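Local coordinates for protein flavin-dependent monooxygenase, oxygenase subunit HsaA (Mycobacterium tuberculosis, PDB 3AFF) that probably hydroxylates the phenolic ring of the secosteroid 3-HSA to a catechol, using reduced FMN and molecular oxygen, in the breakdown of cholesterol, at residues 101-106 with 204-209; 121-126 with 138-143; 150-155 with 168-173; 291-296 with 327-332; 298-303 with 316-321. All coordinates share one frame; numbering follows the deposited sequence.

HsaA has the acyl-CoA dehydrogenase fold, in which a beta domain lies between helical regions. From the N terminus, helix 101-108 opens interaction 1, which closes a wide loop at 204-209 and brings the last helix before the sheet onto the turn that enters strand 207-209. Nested inside that loop are two beta hairpins in series: interaction 2 joins 121-126 with 138-143, and interaction 3 pairs 150-155 with 168-173. All three reach one sheet, interaction 3 touching both others. Far beyond, 291-296 and 327-332 form interaction 4, and interaction 5 nests within its loop, both clamping helix 286-309 against helix 316-342.

Interaction 1. Residues 101-106 with 204-209; sequences QRAQEE and RHRFLS
His205 sets its imidazole against Arg102 and Glu106, two residues one helical turn apart on helix 101-108. Its CG occupies the position between backbone N and carbonyl carbon (chi1 61°), which stands the ring up against the helix. Over one face runs the chain of Arg102: its CG lies 3.9 Å from the centroid of the His205 ring in a CH-pi contact, and the guanidinium is steeply inclined to the imidazole rather than stacked on it. At the rim, His205 NE2 donates to Glu106 OE1 at 2.9 Å, meeting that oxygen from above the carboxylate plane. The backbone of His205 takes part as well, its O lying 3.4 Å from Ala103 CB. Next comes Arg206, whose CG packs against Ala103 CB at 4.0 Å before the chain bends at chi3 and presents NE to the other carboxylate oxygen. This salt bridge, Arg206 NE to Glu106 OE2 at 2.7 Å, uses the syn lone pair. Glu106 therefore spends one oxygen on each neighbour, which fixes the rotation of its carboxylate, and the nearby arginine should favour its charged form. Arg206 NH1 in turn bonds to Leu170 O, carrying the grip into the sheet. The arrangement is a His-carboxylate hydrogen bond coupled to a salt bridge, here joining a helix of the N-terminal domain to the turn that leads into a strand of the acyl-CoA dehydrogenase beta domain.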
# COMPACT_ATOMS: atom_id res chain seq x y z
N GLN A 101 43.75 -36.81 13.23
CA GLN A 101 44.04 -38.07 12.54
C GLN A 101 44.02 -39.26 13.52
O GLN A 101 43.53 -40.36 13.20
CB GLN A 101 45.43 -37.93 11.91
CG GLN A 101 45.91 -39.14 11.10
CD GLN A 101 45.05 -39.44 9.89
OE1 GLN A 101 44.44 -38.51 9.33
NE2 GLN A 101 45.02 -40.70 9.44
N ARG A 102 44.52 -39.06 14.75
CA ARG A 102 44.49 -40.21 15.71
C ARG A 102 43.07 -40.72 16.04
O ARG A 102 42.86 -41.92 16.23
CB ARG A 102 45.25 -39.84 16.98
CG ARG A 102 45.42 -40.99 17.96
CD ARG A 102 46.62 -40.80 18.97
NE ARG A 102 46.63 -39.52 19.71
CZ ARG A 102 47.50 -38.55 19.45
NH1 ARG A 102 48.43 -38.77 18.49
NH2 ARG A 102 47.44 -37.39 20.12
N ALA A 103 42.09 -39.80 16.13
CA ALA A 103 40.72 -40.18 16.40
C ALA A 103 40.17 -40.94 15.20
O ALA A 103 39.47 -41.97 15.37
CB ALA A 103 39.87 -38.93 16.66
N GLN A 104 40.42 -40.41 14.00
CA GLN A 104 39.95 -41.06 12.74
C GLN A 104 40.53 -42.48 12.66
O GLN A 104 39.84 -43.42 12.37
CB GLN A 104 40.42 -40.24 11.54
CG GLN A 104 39.75 -38.89 11.37
CD GLN A 104 40.34 -38.17 10.19
OE1 GLN A 104 40.29 -38.66 9.06
NE2 GLN A 104 40.90 -37.00 10.42
N GLU A 105 41.82 -42.60 12.98
CA GLU A 105 42.54 -43.92 13.01
C GLU A 105 41.89 -44.91 13.96
O GLU A 105 41.63 -46.08 13.55
CB GLU A 105 44.04 -43.71 13.30
CG GLU A 105 44.82 -45.04 13.53
CD GLU A 105 45.06 -45.82 12.21
OE1 GLU A 105 45.11 -45.15 11.15
OE2 GLU A 105 45.24 -47.06 12.26
N GLU A 106 41.50 -44.43 15.16
CA GLU A 106 40.76 -45.29 16.08
C GLU A 106 39.42 -45.85 15.57
O GLU A 106 39.03 -47.01 15.84
CB GLU A 106 40.60 -44.62 17.46
CG GLU A 106 41.94 -44.35 18.15
CD GLU A 106 41.82 -43.54 19.42
OE1 GLU A 106 42.80 -43.44 20.21
OE2 GLU A 106 40.75 -43.03 19.68
N ARG A 204 42.14 -36.18 24.91
CA ARG A 204 42.05 -34.91 24.16
C ARG A 204 41.84 -34.99 22.64
O ARG A 204 41.17 -34.11 22.05
CB ARG A 204 43.19 -33.95 24.54
CG ARG A 204 42.95 -33.33 25.96
CD ARG A 204 43.78 -32.14 26.23
NE ARG A 204 45.22 -32.46 26.22
CZ ARG A 204 45.90 -32.74 27.33
NH1 ARG A 204 45.26 -32.77 28.50
NH2 ARG A 204 47.19 -32.98 27.28
N HIS A 205 42.39 -36.01 22.01
CA HIS A 205 42.29 -36.13 20.58
C HIS A 205 40.88 -36.60 20.21
O HIS A 205 40.54 -36.59 19.01
CB HIS A 205 43.38 -37.06 19.95
CG HIS A 205 43.33 -38.47 20.44
ND1 HIS A 205 43.87 -38.86 21.65
CD2 HIS A 205 42.74 -39.57 19.93
CE1 HIS A 205 43.64 -40.14 21.85
NE2 HIS A 205 42.95 -40.59 20.83
N ARG A 206 40.07 -36.99 21.21
CA ARG A 206 38.70 -37.34 20.90
C ARG A 206 37.65 -36.32 21.38
O ARG A 206 36.52 -36.66 21.61
CB ARG A 206 38.40 -38.77 21.33
CG ARG A 206 39.03 -39.86 20.44
CD ARG A 206 38.34 -41.21 20.56
NE ARG A 206 39.00 -42.06 21.56
CZ ARG A 206 38.46 -42.45 22.72
NH1 ARG A 206 37.22 -42.08 23.07
NH2 ARG A 206 39.19 -43.19 23.59
N PHE A 207 38.04 -35.08 21.48
CA PHE A 207 37.13 -33.98 21.63
C PHE A 207 37.45 -33.01 20.52
O PHE A 207 38.63 -32.71 20.33
CB PHE A 207 37.41 -33.22 22.93
CG PHE A 207 36.69 -31.88 23.05
CD1 PHE A 207 35.31 -31.84 23.35
CD2 PHE A 207 37.39 -30.68 22.98
CE1 PHE A 207 34.61 -30.63 23.50
CE2 PHE A 207 36.71 -29.44 23.11
CZ PHE A 207 35.32 -29.43 23.41
N LEU A 208 36.42 -32.41 19.88
CA LEU A 208 36.65 -31.40 18.87
C LEU A 208 35.73 -30.21 19.19
O LEU A 208 34.50 -30.37 19.27
CB LEU A 208 36.34 -31.95 17.45
CG LEU A 208 36.36 -30.87 16.35
CD1 LEU A 208 37.76 -30.30 16.23
CD2 LEU A 208 35.89 -31.40 15.01
N SER A 209 36.36 -29.05 19.40
CA SER A 209 35.69 -27.81 19.77
C SER A 209 34.94 -27.19 18.56
O SER A 209 35.41 -27.27 17.41
CB SER A 209 36.78 -26.87 20.24
OG SER A 209 36.30 -25.58 20.58

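Interaction 2. Residues 121-126 with 138-143; sequences APMGAG and SWNWSS
Met123 O receives the backbone N of Ser138 at 3.1 Å in a nearly straight bond (162°), the donor tilted somewhat from the carbonyl plane. It belongs to the beta hairpin of strands 124-129 and 132-142, at the end where the first strand emerges from an inverse gamma turn centred on Pro122. Here Met123 lies along Trp139: CB makes a CH-pi contact over the five-membered ring, 3.9 Å from its centroid, and SD, oblique to it, adds a Met-aromatic contact. With CG anti to the carbonyl carbon (chi1 -62°), the methionine chain runs on past the indole, and Asn140 N makes a weak, long hydrogen bond to Met123 SD at 3.5 Å. The same indole face meets the backbone, Gly124 N lying 3.3 Å from its plane, toward the rim. Trp139 NE1 hydrogen-bonds to Gly154 O of strand 150-159, the neighbour of 124-129, adding a side-chain tie to the backbone bonds. Just beyond, Trp141, Ser142 and Ser143 belong to the FMN site inferred by similarity, and Trp141 stacks on His368. Met123 packs on Arg162 of a second subunit. The indole meets the glycine backbone closely, with Gly124 CA 3.3 Å from Trp139 CZ2.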
# COMPACT_ATOMS: atom_id res chain seq x y z
N ALA A 121 23.12 -32.05 21.28
CA ALA A 121 22.47 -31.23 22.31
C ALA A 121 23.23 -31.34 23.62
O ALA A 121 23.69 -32.39 23.96
CB ALA A 121 20.99 -31.72 22.52
N PRO A 122 23.36 -30.25 24.37
CA PRO A 122 24.22 -30.31 25.53
C PRO A 122 23.52 -31.08 26.70
O PRO A 122 22.92 -30.45 27.55
CB PRO A 122 24.38 -28.83 25.90
CG PRO A 122 23.10 -28.21 25.49
CD PRO A 122 22.73 -28.91 24.21
N MET A 123 23.57 -32.41 26.76
CA MET A 123 22.85 -33.09 27.83
C MET A 123 23.86 -33.78 28.78
O MET A 123 23.56 -34.84 29.33
CB MET A 123 21.85 -34.10 27.20
CG MET A 123 20.79 -33.42 26.31
SD MET A 123 19.53 -34.47 25.59
CE MET A 123 20.12 -34.38 23.94
N GLY A 124 25.06 -33.23 28.89
CA GLY A 124 26.17 -33.84 29.62
C GLY A 124 27.32 -32.86 29.54
O GLY A 124 27.19 -31.83 28.88
N ALA A 125 28.45 -33.21 30.17
CA ALA A 125 29.62 -32.38 30.13
C ALA A 125 30.89 -33.26 30.23
O ALA A 125 30.80 -34.43 30.55
CB ALA A 125 29.55 -31.35 31.28
N GLY A 126 32.05 -32.66 29.95
CA GLY A 126 33.32 -33.32 30.08
C GLY A 126 34.10 -32.50 31.12
O GLY A 126 34.24 -31.33 30.94
N SER A 138 23.38 -37.89 29.72
CA SER A 138 22.34 -38.78 29.22
C SER A 138 21.70 -38.07 28.02
O SER A 138 20.96 -37.09 28.21
CB SER A 138 21.29 -39.09 30.31
OG SER A 138 20.33 -39.99 29.74
N TRP A 139 21.98 -38.55 26.82
CA TRP A 139 21.71 -37.79 25.59
C TRP A 139 20.66 -38.49 24.74
O TRP A 139 20.88 -39.62 24.34
CB TRP A 139 22.99 -37.75 24.75
CG TRP A 139 23.97 -36.68 25.12
CD1 TRP A 139 24.03 -35.43 24.60
CD2 TRP A 139 25.08 -36.79 26.02
NE1 TRP A 139 25.08 -34.71 25.15
CE2 TRP A 139 25.75 -35.55 26.01
CE3 TRP A 139 25.55 -37.81 26.86
CZ2 TRP A 139 26.87 -35.31 26.77
CZ3 TRP A 139 26.66 -37.56 27.62
CH2 TRP A 139 27.32 -36.33 27.58
N ASN A 140 19.56 -37.82 24.44
CA ASN A 140 18.46 -38.43 23.70
C ASN A 140 18.51 -38.16 22.20
O ASN A 140 19.38 -37.45 21.71
CB ASN A 140 17.10 -37.93 24.28
CG ASN A 140 16.86 -36.45 24.02
OD1 ASN A 140 17.58 -35.80 23.23
ND2 ASN A 140 15.83 -35.91 24.65
N TRP A 141 17.56 -38.75 21.48
CA TRP A 141 17.40 -38.45 20.05
C TRP A 141 18.63 -38.80 19.22
O TRP A 141 18.98 -38.05 18.29
CB TRP A 141 17.11 -36.97 19.84
CG TRP A 141 15.67 -36.61 19.58
CD1 TRP A 141 14.76 -36.11 20.49
CD2 TRP A 141 14.99 -36.63 18.31
NE1 TRP A 141 13.55 -35.88 19.87
CE2 TRP A 141 13.67 -36.18 18.53
CE3 TRP A 141 15.37 -37.02 17.00
CZ2 TRP A 141 12.72 -36.10 17.50
CZ3 TRP A 141 14.43 -36.98 15.97
CH2 TRP A 141 13.11 -36.50 16.21
N SER A 142 19.27 -39.93 19.51
CA SER A 142 20.45 -40.29 18.72
C SER A 142 20.00 -41.17 17.57
O SER A 142 20.00 -42.36 17.67
CB SER A 142 21.56 -40.89 19.58
OG SER A 142 22.70 -41.21 18.76
N SER A 143 19.61 -40.54 16.45
CA SER A 143 19.09 -41.26 15.29
C SER A 143 20.07 -42.32 14.72
O SER A 143 21.30 -42.04 14.53
CB SER A 143 18.65 -40.26 14.20
OG SER A 143 17.64 -39.37 14.71

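Interaction 3. Residues 150-155 with 168-173; sequences WTFVGG and SFLIPR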
# COMPACT_ATOMS: atom_id res chain seq x y z
N TRP A 150 30.40 -46.16 17.50
CA TRP A 150 30.95 -45.01 18.18
C TRP A 150 29.85 -43.93 18.15
O TRP A 150 28.91 -44.01 17.34
CB TRP A 150 32.08 -44.46 17.33
CG TRP A 150 33.40 -45.26 17.34
CD1 TRP A 150 33.72 -46.34 16.54
CD2 TRP A 150 34.57 -44.97 18.13
NE1 TRP A 150 35.00 -46.76 16.83
CE2 TRP A 150 35.54 -45.95 17.81
CE3 TRP A 150 34.88 -43.99 19.09
CZ2 TRP A 150 36.83 -45.96 18.39
CZ3 TRP A 150 36.14 -44.01 19.68
CH2 TRP A 150 37.13 -44.99 19.30
N THR A 151 30.00 -42.89 18.98
CA THR A 151 29.06 -41.80 18.98
C THR A 151 29.75 -40.50 19.28
O THR A 151 30.74 -40.45 20.02
CB THR A 151 27.90 -42.03 20.03
OG1 THR A 151 26.81 -41.22 19.66
CG2 THR A 151 28.34 -41.72 21.55
N PHE A 152 29.17 -39.42 18.76
CA PHE A 152 29.44 -38.06 19.30
C PHE A 152 28.43 -37.66 20.36
O PHE A 152 27.27 -37.95 20.22
CB PHE A 152 29.35 -36.99 18.20
CG PHE A 152 30.29 -37.22 17.02
CD1 PHE A 152 31.67 -37.35 17.22
CD2 PHE A 152 29.79 -37.26 15.73
CE1 PHE A 152 32.57 -37.49 16.13
CE2 PHE A 152 30.70 -37.43 14.62
CZ PHE A 152 32.06 -37.52 14.83
N VAL A 153 28.86 -36.96 21.39
CA VAL A 153 27.91 -36.38 22.35
C VAL A 153 28.43 -34.96 22.53
O VAL A 153 29.65 -34.74 22.59
CB VAL A 153 27.86 -37.14 23.77
CG1 VAL A 153 27.14 -38.44 23.63
CG2 VAL A 153 29.26 -37.31 24.34
N GLY A 154 27.51 -34.01 22.58
CA GLY A 154 27.87 -32.64 22.74
C GLY A 154 27.74 -32.10 24.16
O GLY A 154 26.90 -32.54 24.91
N GLY A 155 28.57 -31.11 24.47
CA GLY A 155 28.53 -30.46 25.75
C GLY A 155 29.74 -29.60 25.96
O GLY A 155 30.69 -29.59 25.15
N SER A 168 32.23 -31.63 20.69
CA SER A 168 31.76 -33.01 20.63
C SER A 168 32.88 -33.94 21.12
O SER A 168 34.06 -33.81 20.73
CB SER A 168 31.36 -33.44 19.20
OG SER A 168 30.79 -32.36 18.44
N PHE A 169 32.46 -34.90 21.96
CA PHE A 169 33.27 -35.96 22.50
C PHE A 169 32.92 -37.17 21.71
O PHE A 169 31.74 -37.50 21.54
CB PHE A 169 32.93 -36.19 24.02
CG PHE A 169 33.16 -34.98 24.86
CD1 PHE A 169 34.38 -34.74 25.45
CD2 PHE A 169 32.11 -34.05 25.05
CE1 PHE A 169 34.61 -33.60 26.26
CE2 PHE A 169 32.32 -32.89 25.82
CZ PHE A 169 33.57 -32.67 26.47
N LEU A 170 33.96 -37.84 21.20
CA LEU A 170 33.82 -39.11 20.42
C LEU A 170 34.04 -40.32 21.32
O LEU A 170 35.09 -40.43 21.94
CB LEU A 170 34.86 -39.15 19.28
CG LEU A 170 34.96 -40.41 18.41
CD1 LEU A 170 33.61 -40.68 17.62
CD2 LEU A 170 36.08 -40.14 17.50
N ILE A 171 33.10 -41.25 21.40
CA ILE A 171 33.19 -42.25 22.50
C ILE A 171 32.80 -43.56 21.87
O ILE A 171 31.83 -43.58 21.10
CB ILE A 171 32.21 -41.92 23.64
CG1 ILE A 171 32.61 -40.61 24.33
CG2 ILE A 171 32.20 -42.99 24.67
CD1 ILE A 171 31.73 -40.24 25.56
N PRO A 172 33.55 -44.65 22.17
CA PRO A 172 33.20 -45.96 21.61
C PRO A 172 32.01 -46.65 22.30
O PRO A 172 31.76 -46.42 23.48
CB PRO A 172 34.48 -46.79 21.77
CG PRO A 172 35.15 -46.19 22.96
CD PRO A 172 34.81 -44.71 22.96
N ARG A 173 31.35 -47.51 21.53
CA ARG A 173 30.15 -48.25 21.95
C ARG A 173 30.26 -49.05 23.27
O ARG A 173 29.30 -49.12 24.06
CB ARG A 173 29.64 -49.08 20.77
CG ARG A 173 28.37 -49.91 21.06
CD ARG A 173 27.10 -49.16 20.81
NE ARG A 173 26.11 -49.57 21.80
CZ ARG A 173 25.18 -50.50 21.63
NH1 ARG A 173 25.01 -51.15 20.44
NH2 ARG A 173 24.38 -50.75 22.66
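Strands 150-155 and 168-172 run antiparallel, their axes 4.5 Å apart at closest approach and their directions 151° from each other, as the two arms of a beta hairpin in the acyl-CoA dehydrogenase beta domain. Thr151 with Ile171 and Val153 with Phe169 are the hydrogen-bonded pairs, each joined by two reciprocal N-H to O bonds (Ile171 N to Thr151 O, 2.8 Å); the alternating pairs add CA-H...O contacts, such as Phe152 CA to Phe169 O at 3.3 Å. One face of the sheet bears Trp150, Phe152, Leu170 and Pro172. On it Leu170 reaches both aromatics, with CG 3.6 Å from Trp150 CE3 and CD1 3.7 Å from Phe152 CE1; helix 101-108 covers Trp150 and Leu170, and Phe152 lies beside Tyr120, an FMN-site residue by similarity. The other face carries Thr151, Val153, Phe169 and Ile171. There Val153 CG2 touches Phe169 CB at 3.9 Å and meets Ile171 CD1, while the hydroxyl of Thr151 bonds to Ser117. At the open end of the hairpin Trp150, its CG anti to the carbonyl carbon (chi1 -75°), lays its indole over the proline: Pro172 CB stands 3.8 Å from the centroid of the Trp150 six-membered ring, 8° off the normal.

Interaction 4. Residues 291-296 with 327-332; sequences DAAWRQ and VRATGR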
# COMPACT_ATOMS: atom_id res chain seq x y z
N ASP A 291 9.25 -28.09 -5.12
CA ASP A 291 10.45 -27.95 -5.96
C ASP A 291 11.15 -26.62 -5.71
O ASP A 291 12.38 -26.59 -5.75
CB ASP A 291 10.18 -28.21 -7.45
CG ASP A 291 11.35 -28.99 -8.13
OD1 ASP A 291 11.53 -30.21 -7.87
OD2 ASP A 291 12.10 -28.38 -8.95
N ALA A 292 10.42 -25.53 -5.43
CA ALA A 292 11.07 -24.25 -5.08
C ALA A 292 11.83 -24.34 -3.73
O ALA A 292 12.91 -23.77 -3.61
CB ALA A 292 10.07 -23.06 -5.06
N ALA A 293 11.28 -25.06 -2.75
CA ALA A 293 11.89 -25.22 -1.42
C ALA A 293 13.22 -25.98 -1.61
O ALA A 293 14.26 -25.61 -1.04
CB ALA A 293 10.94 -26.02 -0.47
N TRP A 294 13.17 -27.03 -2.42
CA TRP A 294 14.38 -27.78 -2.76
C TRP A 294 15.48 -26.97 -3.49
O TRP A 294 16.66 -26.97 -3.04
CB TRP A 294 14.08 -29.10 -3.48
CG TRP A 294 15.39 -29.82 -3.84
CD1 TRP A 294 16.00 -29.85 -5.09
CD2 TRP A 294 16.29 -30.51 -2.92
NE1 TRP A 294 17.22 -30.57 -5.00
CE2 TRP A 294 17.41 -30.98 -3.70
CE3 TRP A 294 16.24 -30.80 -1.55
CZ2 TRP A 294 18.46 -31.75 -3.14
CZ3 TRP A 294 17.33 -31.57 -0.97
CH2 TRP A 294 18.41 -32.02 -1.77
N ARG A 295 15.13 -26.30 -4.60
CA ARG A 295 16.12 -25.47 -5.32
C ARG A 295 16.78 -24.50 -4.37
O ARG A 295 17.97 -24.26 -4.44
CB ARG A 295 15.48 -24.59 -6.38
CG ARG A 295 14.92 -25.23 -7.64
CD ARG A 295 14.28 -24.08 -8.52
NE ARG A 295 12.85 -24.35 -8.74
CZ ARG A 295 12.39 -25.33 -9.53
NH1 ARG A 295 13.24 -26.11 -10.23
NH2 ARG A 295 11.10 -25.53 -9.65
N GLN A 296 15.96 -23.86 -3.54
CA GLN A 296 16.45 -22.89 -2.56
C GLN A 296 17.44 -23.55 -1.55
O GLN A 296 18.58 -23.04 -1.39
CB GLN A 296 15.24 -22.26 -1.85
CG GLN A 296 15.51 -21.22 -0.75
CD GLN A 296 14.19 -20.79 -0.04
OE1 GLN A 296 13.34 -21.64 0.38
NE2 GLN A 296 13.96 -19.46 0.02
N VAL A 327 14.33 -22.76 7.67
CA VAL A 327 12.89 -22.65 7.95
C VAL A 327 12.01 -22.39 6.74
O VAL A 327 10.90 -22.91 6.69
CB VAL A 327 12.49 -21.65 9.11
CG1 VAL A 327 13.17 -22.08 10.38
CG2 VAL A 327 12.90 -20.28 8.76
N ARG A 328 12.46 -21.61 5.76
CA ARG A 328 11.59 -21.34 4.62
C ARG A 328 11.34 -22.65 3.84
O ARG A 328 10.20 -22.97 3.52
CB ARG A 328 12.20 -20.29 3.69
CG ARG A 328 12.54 -18.97 4.41
CD ARG A 328 12.64 -17.75 3.47
NE ARG A 328 12.78 -16.51 4.28
CZ ARG A 328 13.42 -15.39 3.89
NH1 ARG A 328 13.98 -15.34 2.68
NH2 ARG A 328 13.52 -14.32 4.69
N ALA A 329 12.40 -23.42 3.58
CA ALA A 329 12.28 -24.65 2.82
C ALA A 329 11.39 -25.66 3.51
O ALA A 329 10.48 -26.22 2.92
CB ALA A 329 13.63 -25.24 2.56
N THR A 330 11.66 -25.89 4.78
CA THR A 330 11.01 -26.88 5.53
C THR A 330 9.55 -26.43 5.81
O THR A 330 8.63 -27.24 5.74
CB THR A 330 11.86 -27.19 6.80
OG1 THR A 330 13.08 -27.88 6.44
CG2 THR A 330 11.11 -28.10 7.73
N GLY A 331 9.36 -25.15 6.12
CA GLY A 331 7.99 -24.56 6.23
C GLY A 331 7.06 -24.68 5.01
O GLY A 331 5.89 -25.11 5.15
N ARG A 332 7.60 -24.35 3.84
CA ARG A 332 6.88 -24.50 2.56
C ARG A 332 6.51 -25.96 2.30
O ARG A 332 5.38 -26.28 1.88
CB ARG A 332 7.72 -24.03 1.39
CG ARG A 332 7.94 -22.52 1.28
CD ARG A 332 9.20 -22.28 0.36
NE ARG A 332 9.03 -22.07 -1.12
CZ ARG A 332 8.02 -21.45 -1.76
NH1 ARG A 332 6.95 -20.95 -1.10
NH2 ARG A 332 8.06 -21.33 -3.09
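Helices 291-296 and 327-332 pack antiparallel at 159°, with axes only 8.6 Å apart, a spacing made possible by alanines at the crossing. They form part of the helical bundle of the acyl-CoA dehydrogenase C-terminal domain. Ala293 and Ala329 mark the closest approach; Ala293 points at the other helix, the CB atoms of the two alanines come within 4.1 Å, and Ala293 CB also rests 3.4 Å from Ala329 O. No hydrogen bond crosses between the two segments, so the helices are joined by close packing of small side chains and by longer ones folded over the seam. On one flank Gln296 reaches over: its CG is anti to the backbone N (chi1 179°) and the rest of the chain is extended, which carries the amide across Arg328, near the backbone N of Ala329. Gln296 OE1 lies 3.8 Å from Arg328 CB and is buried without a polar partner, probably at some cost. The guanidinium of Arg328 continues away from the seam. On the same flank, a turn back along helix 291-296, Arg332 bends at chi3 and folds across that helix, its NE 4.1 Å from Ala293 N. Asp289, earlier on helix 286-309, gives Arg332 a weak, long ion pair. The guanidinium ends with its edge against a methyl group, Arg332 NH2 standing 3.3 Å from Ala292 CB.

Interaction 5. Residues 298-303 with 316-321; sequences IGNVSD and FELRAR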
# COMPACT_ATOMS: atom_id res chain seq x y z
N ILE A 298 19.23 -26.54 -1.63
CA ILE A 298 20.39 -27.16 -2.25
C ILE A 298 21.20 -26.09 -2.96
O ILE A 298 22.41 -26.22 -3.15
CB ILE A 298 19.91 -28.28 -3.21
CG1 ILE A 298 21.00 -29.34 -3.40
CG2 ILE A 298 19.32 -27.69 -4.57
CD1 ILE A 298 21.54 -29.93 -2.14
N GLY A 299 20.51 -25.00 -3.35
CA GLY A 299 21.18 -23.84 -3.90
C GLY A 299 22.22 -23.18 -3.02
O GLY A 299 23.26 -22.74 -3.52
N ASN A 300 21.93 -23.02 -1.72
CA ASN A 300 22.91 -22.44 -0.81
C ASN A 300 24.10 -23.39 -0.61
O ASN A 300 25.21 -22.94 -0.48
CB ASN A 300 22.20 -22.21 0.53
CG ASN A 300 21.10 -21.21 0.40
OD1 ASN A 300 19.99 -21.37 0.91
ND2 ASN A 300 21.41 -20.18 -0.31
N VAL A 301 23.84 -24.70 -0.62
CA VAL A 301 24.94 -25.70 -0.50
C VAL A 301 25.89 -25.61 -1.73
O VAL A 301 27.07 -25.42 -1.59
CB VAL A 301 24.34 -27.14 -0.38
CG1 VAL A 301 25.45 -28.20 -0.41
CG2 VAL A 301 23.49 -27.23 0.91
N SER A 302 25.32 -25.66 -2.94
CA SER A 302 26.07 -25.44 -4.20
C SER A 302 26.85 -24.14 -4.28
O SER A 302 27.99 -24.12 -4.69
CB SER A 302 25.06 -25.46 -5.34
OG SER A 302 24.60 -26.77 -5.40
N ASP A 303 26.25 -23.03 -3.87
CA ASP A 303 26.97 -21.75 -3.88
C ASP A 303 28.20 -21.72 -2.97
O ASP A 303 29.23 -21.12 -3.30
CB ASP A 303 26.04 -20.58 -3.49
CG ASP A 303 24.91 -20.31 -4.52
OD1 ASP A 303 24.89 -20.93 -5.59
OD2 ASP A 303 24.02 -19.44 -4.25
N PHE A 316 29.94 -14.21 5.16
CA PHE A 316 28.96 -14.33 6.23
C PHE A 316 27.53 -14.21 5.66
O PHE A 316 26.65 -14.97 6.06
CB PHE A 316 29.21 -13.32 7.36
CG PHE A 316 28.11 -13.29 8.39
CD1 PHE A 316 28.06 -14.25 9.41
CD2 PHE A 316 27.07 -12.39 8.28
CE1 PHE A 316 27.01 -14.26 10.34
CE2 PHE A 316 26.01 -12.40 9.22
CZ PHE A 316 25.99 -13.35 10.26
N GLU A 317 27.30 -13.28 4.72
CA GLU A 317 25.94 -13.06 4.19
C GLU A 317 25.39 -14.31 3.54
O GLU A 317 24.18 -14.53 3.62
CB GLU A 317 25.90 -11.90 3.20
CG GLU A 317 27.08 -11.98 2.17
CD GLU A 317 26.69 -11.81 0.65
OE1 GLU A 317 26.94 -12.79 -0.17
OE2 GLU A 317 26.14 -10.70 0.31
N LEU A 318 26.24 -15.15 2.95
CA LEU A 318 25.78 -16.40 2.34
C LEU A 318 25.36 -17.44 3.40
O LEU A 318 24.32 -18.13 3.27
CB LEU A 318 26.84 -16.97 1.38
CG LEU A 318 26.57 -18.32 0.71
CD1 LEU A 318 25.16 -18.42 0.07
CD2 LEU A 318 27.63 -18.68 -0.34
N ARG A 319 26.20 -17.62 4.43
CA ARG A 319 25.84 -18.54 5.52
C ARG A 319 24.54 -18.06 6.20
O ARG A 319 23.65 -18.87 6.50
CB ARG A 319 26.99 -18.62 6.54
CG ARG A 319 28.27 -19.40 6.07
CD ARG A 319 29.56 -18.95 6.85
NE ARG A 319 29.19 -18.86 8.20
CZ ARG A 319 29.54 -17.95 9.10
NH1 ARG A 319 30.49 -17.07 8.93
NH2 ARG A 319 28.94 -18.03 10.25
N ALA A 320 24.45 -16.76 6.42
CA ALA A 320 23.19 -16.15 6.93
C ALA A 320 21.90 -16.43 6.10
O ALA A 320 20.89 -16.86 6.63
CB ALA A 320 23.38 -14.65 7.13
N ARG A 321 21.95 -16.20 4.79
CA ARG A 321 20.87 -16.66 3.88
C ARG A 321 20.56 -18.15 4.05
O ARG A 321 19.41 -18.57 4.01
CB ARG A 321 21.28 -16.48 2.42
CG ARG A 321 21.14 -15.11 1.85
CD ARG A 321 20.95 -15.10 0.27
NE ARG A 321 21.93 -15.81 -0.58
CZ ARG A 321 21.71 -17.04 -1.07
NH1 ARG A 321 20.56 -17.63 -0.73
NH2 ARG A 321 22.59 -17.68 -1.88
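The guanidinium of Arg321 receives Asp303 at its edge, where OD2 lies in its plane, while the amide of Asn300 approaches obliquely, its own plane turned 52° from that of the arginine. These residues lie near the short connection that joins the end of helix 286-309 to the start of helix 316-342, an antiparallel helical hairpin of the acyl-CoA dehydrogenase C-terminal domain. The segment axes are 10.1 Å apart and inclined at 157°, wide enough that the long Arg321 side chain spans the gap. Asp303 OD2 and Arg321 NH2 form a salt bridge at 3.3 Å, with the carboxylate turned steeply against the guanidinium. Arg321 reaches it by bending at chi3 (-54°), and Asp325, one turn further along its own helix, offers NH1 a weak, long ion pair. Beside these charges Leu318 supplies the apolar part. Its CG is anti to the backbone N, and its side chain also touches Glu304 and Leu307 of helix 286-309. One methyl, CD1, lies near the Asn300 side chain. The other packs against the carbon base of the acidic residue, with Leu318 CD2 4.0 Å from Asp303 CB.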